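Local structure of sesquisabinene B synthase 2 (Santalum album, 6A2A) at residues L91-Q96 and L242-L247; G173-D178 and V500-K505. The protein probably converts a prenyl diphosphate to the sesquiterpene sesquisabinene B in a reaction dependent on magnesium or manganese ions. All blocks are in the same frame, centred on the assembly; numbering follows the deposited sequence.

Interaction 1: residues L91-Q96 and L242-L247; sequences LGLKYQ and LRYAKL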
loop_
_atom_site.group_PDB
_atom_site.type_symbol
_atom_site.label_atom_id
_atom_site.label_comp_id
_atom_site.label_asym_id
_atom_site.label_seq_id
_atom_site.Cartn_x
_atom_site.Cartn_y
_atom_site.Cartn_z
ATOM N N LEU A 91 5.306 17.029 28.578
ATOM C CA LEU A 91 6.329 16.802 27.617
ATOM C C LEU A 91 5.964 15.661 26.622
ATOM O O LEU A 91 6.736 15.365 25.768
ATOM C CB LEU A 91 7.638 16.449 28.326
ATOM C CG LEU A 91 8.333 17.607 29.007
ATOM C CD1 LEU A 91 9.437 17.124 29.908
ATOM C CD2 LEU A 91 8.815 18.649 28.021
ATOM N N GLY A 92 4.818 15.012 26.806
ATOM C CA GLY A 92 4.332 13.964 25.963
ATOM C C GLY A 92 4.925 12.607 26.263
ATOM O O GLY A 92 4.931 11.753 25.436
ATOM N N LEU A 93 5.379 12.430 27.491
ATOM C CA LEU A 93 6.062 11.218 27.875
ATOM C C LEU A 93 5.342 10.259 28.791
ATOM O O LEU A 93 5.858 9.248 29.093
ATOM C CB LEU A 93 7.397 11.575 28.510
ATOM C CG LEU A 93 8.371 12.391 27.695
ATOM C CD1 LEU A 93 9.480 12.938 28.576
ATOM C CD2 LEU A 93 8.921 11.587 26.558
ATOM N N LYS A 94 4.159 10.593 29.223
ATOM C CA LYS A 94 3.454 9.677 30.123
ATOM C C LYS A 94 3.388 8.258 29.530
ATOM O O LYS A 94 3.437 7.271 30.278
ATOM C CB LYS A 94 2.065 10.205 30.481
ATOM C CG LYS A 94 1.434 9.503 31.671
ATOM C CD LYS A 94 0.271 10.219 32.322
ATOM C CE LYS A 94 -1.066 9.891 31.700
ATOM N NZ LYS A 94 -1.502 8.523 32.080
ATOM N N TYR A 95 3.248 8.121 28.200
ATOM C CA TYR A 95 3.091 6.778 27.587
ATOM C C TYR A 95 4.341 5.920 27.810
ATOM O O TYR A 95 4.243 4.674 27.761
ATOM C CB TYR A 95 2.771 6.880 26.088
ATOM C CG TYR A 95 3.971 7.150 25.215
ATOM C CD1 TYR A 95 4.604 8.390 25.192
ATOM C CD2 TYR A 95 4.536 6.145 24.449
ATOM C CE1 TYR A 95 5.742 8.600 24.435
ATOM C CE2 TYR A 95 5.628 6.360 23.651
ATOM C CZ TYR A 95 6.271 7.574 23.684
ATOM O OH TYR A 95 7.359 7.738 22.894
ATOM N N GLN A 96 5.494 6.549 28.053
ATOM C CA GLN A 96 6.717 5.800 28.375
ATOM C C GLN A 96 6.838 5.457 29.874
ATOM O O GLN A 96 7.677 4.618 30.203
ATOM C CB GLN A 96 7.972 6.583 27.968
ATOM C CG GLN A 96 8.210 6.772 26.483
ATOM C CD GLN A 96 8.774 5.551 25.805
ATOM O OE1 GLN A 96 8.599 4.436 26.293
ATOM N NE2 GLN A 96 9.368 5.737 24.641
ATOM N N LEU A 242 14.558 17.032 30.051
ATOM C CA LEU A 242 14.458 17.839 28.853
ATOM C C LEU A 242 15.154 17.118 27.707
ATOM O O LEU A 242 14.579 16.993 26.610
ATOM C CB LEU A 242 15.045 19.246 29.053
ATOM C CG LEU A 242 15.099 20.106 27.789
ATOM C CD1 LEU A 242 13.685 20.425 27.286
ATOM C CD2 LEU A 242 15.884 21.396 27.998
ATOM N N ARG A 243 16.380 16.651 27.944
ATOM C CA ARG A 243 17.125 15.970 26.927
ATOM C C ARG A 243 16.362 14.729 26.433
ATOM O O ARG A 243 16.307 14.477 25.215
ATOM C CB ARG A 243 18.510 15.577 27.468
ATOM C CG ARG A 243 19.498 16.741 27.526
ATOM C CD ARG A 243 20.776 16.389 28.301
ATOM N NE ARG A 243 21.529 15.300 27.680
ATOM C CZ ARG A 243 22.108 14.304 28.349
ATOM N NH1 ARG A 243 22.602 13.265 27.690
ATOM N NH2 ARG A 243 22.154 14.329 29.671
ATOM N N TYR A 244 15.811 13.939 27.341
ATOM C CA TYR A 244 15.047 12.749 26.976
ATOM C C TYR A 244 13.789 13.150 26.166
ATOM O O TYR A 244 13.459 12.469 25.190
ATOM C CB TYR A 244 14.615 11.932 28.189
ATOM C CG TYR A 244 13.862 10.678 27.823
ATOM C CD1 TYR A 244 14.421 9.708 27.011
ATOM C CD2 TYR A 244 12.551 10.507 28.213
ATOM C CE1 TYR A 244 13.703 8.599 26.598
ATOM C CE2 TYR A 244 11.827 9.382 27.835
ATOM C CZ TYR A 244 12.396 8.443 27.006
ATOM O OH TYR A 244 11.713 7.317 26.678
ATOM N N ALA A 245 13.145 14.219 26.569
ATOM C CA ALA A 245 11.919 14.722 25.907
ATOM C C ALA A 245 12.178 15.068 24.440
ATOM O O ALA A 245 11.389 14.683 23.544
ATOM C CB ALA A 245 11.355 15.917 26.645
ATOM N N LYS A 246 13.308 15.701 24.167
ATOM C CA LYS A 246 13.678 16.044 22.801
ATOM C C LYS A 246 14.041 14.795 21.999
ATOM O O LYS A 246 13.706 14.673 20.809
ATOM C CB LYS A 246 14.845 17.035 22.795
ATOM C CG LYS A 246 14.523 18.382 23.432
ATOM C CD LYS A 246 15.672 19.361 23.330
ATOM C CE LYS A 246 15.309 20.718 23.873
ATOM N NZ LYS A 246 16.489 21.614 23.870
ATOM N N LEU A 247 14.748 13.848 22.622
ATOM C CA LEU A 247 15.187 12.672 21.923
ATOM C C LEU A 247 13.987 11.780 21.553
ATOM O O LEU A 247 13.894 11.272 20.425
ATOM C CB LEU A 247 16.164 11.941 22.859
ATOM C CG LEU A 247 17.234 11.041 22.256
ATOM C CD1 LEU A 247 18.044 11.740 21.187
ATOM C CD2 LEU A 247 18.172 10.572 23.360
HETATM O O HOH W 1 8.609 14.326 23.780
#
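The backbones come closest where Leu91 faces Ala245, with 6.2 Å between the CA of Leu91 and the CA of Ala245, as the loop between helices 78-90 and 98-110 meets helix 239-270. Both partners belong to the mainly helical plant terpene synthase fold, and the loop begins with a Schellman motif: Gly92, at positive phi (82°), is the first residue to abandon helical backbone angles. The leucines flanking Gly92 converge on one methyl group. Leu91 spans the CB of Ala245 with both branches, its CD1 at 4.0 Å from that methyl and its CD2 equally near. Leu93 CD1 sits between the same Ala245 methyl and the CD2 of Tyr244, while its CD2 meets the ring obliquely, 3.9 Å from the CE2 of Tyr244. The ring extends to the loop because Tyr244 CG stands anti to the backbone N (chi1 -178°), and its far end comes across the bent side chain of Gln96 at nearly a right angle.

The amide and phenol planes there are 52° apart. Gln96 NE2 lies 3.5 Å from Tyr244 OH, but the angle is too poor for a hydrogen bond; the amide is held instead by Lys65 at OE1 and by Asp248 at NE2. Asp248 also takes the hydroxyl of Tyr95, so one carboxylate of helix 239-270 grips two loop residues. Phe227 and Ile228 of helix 220-232 pack on Leu91, extending the apolar layer. The direct contact is mainly apolar, and the polar link between the two backbones is a water, which donates to Leu91 O at 2.9 Å and to Ala245 O at 2.8 Å.

Interaction 2: residues G173-D178 and V500-K505; sequences GWEGED and VRMWWK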
loop_
_atom_site.group_PDB
_atom_site.type_symbol
_atom_site.label_atom_id
_atom_site.label_comp_id
_atom_site.label_asym_id
_atom_site.label_seq_id
_atom_site.Cartn_x
_atom_site.Cartn_y
_atom_site.Cartn_z
ATOM N N GLY A 173 -13.722 19.154 36.483
ATOM C CA GLY A 173 -14.995 19.165 37.195
ATOM C C GLY A 173 -16.095 18.358 36.495
ATOM O O GLY A 173 -16.033 18.042 35.301
ATOM N N TRP A 174 -17.103 18.043 37.298
ATOM C CA TRP A 174 -18.306 17.263 36.871
ATOM C C TRP A 174 -19.555 18.119 36.974
ATOM O O TRP A 174 -19.571 19.262 37.475
ATOM C CB TRP A 174 -18.488 15.986 37.724
ATOM C CG TRP A 174 -17.372 15.011 37.808
ATOM C CD1 TRP A 174 -16.201 14.967 37.081
ATOM C CD2 TRP A 174 -17.344 13.873 38.670
ATOM N NE1 TRP A 174 -15.478 13.877 37.442
ATOM C CE2 TRP A 174 -16.124 13.232 38.468
ATOM C CE3 TRP A 174 -18.228 13.357 39.633
ATOM C CZ2 TRP A 174 -15.783 12.051 39.118
ATOM C CZ3 TRP A 174 -17.891 12.189 40.273
ATOM C CH2 TRP A 174 -16.689 11.549 40.027
ATOM N N GLU A 175 -20.685 17.623 36.448
ATOM C CA GLU A 175 -21.897 18.377 36.597
ATOM C C GLU A 175 -22.212 18.467 38.114
ATOM O O GLU A 175 -21.858 17.565 38.872
ATOM C CB GLU A 175 -23.096 17.768 35.840
ATOM C CG GLU A 175 -23.023 17.834 34.325
ATOM C CD GLU A 175 -24.313 17.320 33.674
ATOM O OE1 GLU A 175 -24.579 16.124 33.787
ATOM O OE2 GLU A 175 -25.078 18.124 33.185
ATOM N N GLY A 176 -22.963 19.463 38.471
ATOM C CA GLY A 176 -23.338 19.709 39.895
ATOM C C GLY A 176 -22.168 20.110 40.776
ATOM O O GLY A 176 -22.326 20.146 41.991
ATOM N N GLU A 177 -20.976 20.390 40.234
ATOM C CA GLU A 177 -19.860 20.827 41.086
ATOM C C GLU A 177 -19.651 22.330 40.875
ATOM O O GLU A 177 -18.722 22.815 40.158
ATOM C CB GLU A 177 -18.623 19.975 40.846
ATOM C CG GLU A 177 -18.760 18.526 41.243
ATOM C CD GLU A 177 -17.538 17.696 41.052
ATOM O OE1 GLU A 177 -16.816 17.911 40.034
ATOM O OE2 GLU A 177 -17.260 16.804 41.913
ATOM N N ASP A 178 -20.515 23.079 41.550
ATOM C CA ASP A 178 -20.697 24.489 41.387
ATOM C C ASP A 178 -19.414 25.309 41.753
ATOM O O ASP A 178 -19.207 26.396 41.202
ATOM C CB ASP A 178 -21.869 24.960 42.292
ATOM C CG ASP A 178 -21.754 24.413 43.770
ATOM O OD1 ASP A 178 -21.602 23.167 43.994
ATOM O OD2 ASP A 178 -21.814 25.219 44.725
ATOM N N VAL A 500 -20.527 22.914 25.433
ATOM C CA VAL A 500 -19.224 22.278 25.390
ATOM C C VAL A 500 -18.790 21.957 26.814
ATOM O O VAL A 500 -18.266 20.886 27.084
ATOM C CB VAL A 500 -18.218 23.173 24.685
ATOM C CG1 VAL A 500 -16.794 22.740 24.923
ATOM C CG2 VAL A 500 -18.572 23.290 23.213
ATOM N N ARG A 501 -18.962 22.944 27.729
ATOM C CA ARG A 501 -18.502 22.690 29.100
ATOM C C ARG A 501 -19.311 21.563 29.754
ATOM O O ARG A 501 -18.753 20.691 30.409
ATOM C CB ARG A 501 -18.572 23.956 29.957
ATOM C CG ARG A 501 -17.596 25.018 29.469
ATOM C CD ARG A 501 -17.463 26.216 30.425
ATOM N NE ARG A 501 -18.733 26.860 30.598
ATOM C CZ ARG A 501 -19.177 27.879 29.859
ATOM N NH1 ARG A 501 -18.443 28.387 28.889
ATOM N NH2 ARG A 501 -20.363 28.402 30.110
ATOM N N MET A 502 -20.611 21.564 29.505
ATOM C CA MET A 502 -21.499 20.494 30.043
ATOM C C MET A 502 -21.074 19.107 29.546
ATOM O O MET A 502 -20.987 18.157 30.297
ATOM C CB MET A 502 -22.946 20.784 29.631
ATOM C CG MET A 502 -23.942 19.734 30.122
ATOM S SD MET A 502 -24.270 18.318 29.012
ATOM C CE MET A 502 -24.967 19.223 27.641
ATOM N N TRP A 503 -20.896 18.937 28.236
ATOM C CA TRP A 503 -20.577 17.596 27.720
ATOM C C TRP A 503 -19.191 17.151 28.169
ATOM O O TRP A 503 -18.980 15.993 28.432
ATOM C CB TRP A 503 -20.736 17.564 26.198
ATOM C CG TRP A 503 -22.136 17.494 25.682
ATOM C CD1 TRP A 503 -22.813 18.432 24.970
ATOM C CD2 TRP A 503 -23.038 16.387 25.840
ATOM N NE1 TRP A 503 -24.100 18.008 24.700
ATOM C CE2 TRP A 503 -24.249 16.755 25.213
ATOM C CE3 TRP A 503 -22.948 15.166 26.498
ATOM C CZ2 TRP A 503 -25.348 15.907 25.195
ATOM C CZ3 TRP A 503 -24.063 14.354 26.527
ATOM C CH2 TRP A 503 -25.204 14.707 25.841
ATOM N N TRP A 504 -18.231 18.090 28.318
ATOM C CA TRP A 504 -16.986 17.738 28.934
ATOM C C TRP A 504 -17.186 17.221 30.367
ATOM O O TRP A 504 -16.505 16.313 30.773
ATOM C CB TRP A 504 -16.021 18.944 28.902
ATOM C CG TRP A 504 -14.982 18.888 27.824
ATOM C CD1 TRP A 504 -14.962 19.664 26.709
ATOM C CD2 TRP A 504 -13.871 17.998 27.706
ATOM N NE1 TRP A 504 -13.886 19.347 25.935
ATOM C CE2 TRP A 504 -13.194 18.344 26.517
ATOM C CE3 TRP A 504 -13.323 16.983 28.506
ATOM C CZ2 TRP A 504 -12.015 17.730 26.118
ATOM C CZ3 TRP A 504 -12.175 16.349 28.088
ATOM C CH2 TRP A 504 -11.520 16.735 26.914
ATOM N N LYS A 505 -18.022 17.874 31.145
ATOM C CA LYS A 505 -18.324 17.373 32.511
ATOM C C LYS A 505 -18.820 15.916 32.489
ATOM O O LYS A 505 -18.415 15.076 33.289
ATOM C CB LYS A 505 -19.333 18.309 33.156
ATOM C CG LYS A 505 -18.764 19.635 33.672
ATOM C CD LYS A 505 -19.860 20.606 33.958
ATOM C CE LYS A 505 -19.353 21.972 34.338
ATOM N NZ LYS A 505 -20.465 22.886 34.649
HETATM O O HOH W 2 -20.590 15.148 35.151
#
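Lys505 lays its aliphatic chain over the backbone of Gly173, Trp174 and Glu175, its CG 3.6 Å from Gly173 O and its CB 3.6 Å from Glu175 N. The contact brings a type II beta turn, Trp174 to Glu177, against helix 489-510, and so joins the N-terminal and metal-binding regions of the terpene synthase fold. Beyond CG the lysine is extended (chi3 -174°, chi4 -178°), which carries NZ along the Trp174 carbonyl to a salt bridge with Asp181 on helix 178-192. An alanine at Lys505 would keep only the CB contact and would probably uncover Gly173 O and much of the Trp174 carbonyl, and leave Asp181 without this charged mate.

Glu175 crosses Lys505 at about a right angle, its CG 3.9 Å from the lysine CB, and then runs alongside Met502, where its OE2 approaches the CG of Met502 to 3.6 Å. Its carboxylate does not pair with the lysine: OE2 of Glu175 is 6.8 Å from NZ of Lys505. The CB of Trp174 points away from segment 500-505, and the side chain packs on Asn508 and Lys509 further along helix 489-510, with a cation-pi contact to Arg132. Glu177, the N-cap residue of helix 178-192, fastens the turn from within: its OE1 accepts the Trp174 N-H at 2.8 Å, on the anti side and 33° out of the carboxylate plane.

How the interactions relate
Interactions 1 and 2 lie 31 Å apart between centres, and their nearest atoms are about 13 Å from each other, so they do not touch. Along the chain their segments alternate: 91-96, 173-178, 242-247, 500-505. Each sets a loop of the N-terminal family region against a helix from later in the chain, 239-270 for interaction 1 and 489-510 for interaction 2, and they share no helix. Interaction 1 is buried and mainly apolar, whereas interaction 2 lies at the surface. Both are away from the annotated magnesium-binding residues: interaction 1 ties a loop to helix 239-270, interaction 2 ties the N-terminal and metal-binding family regions together, and neither is part of the metal site.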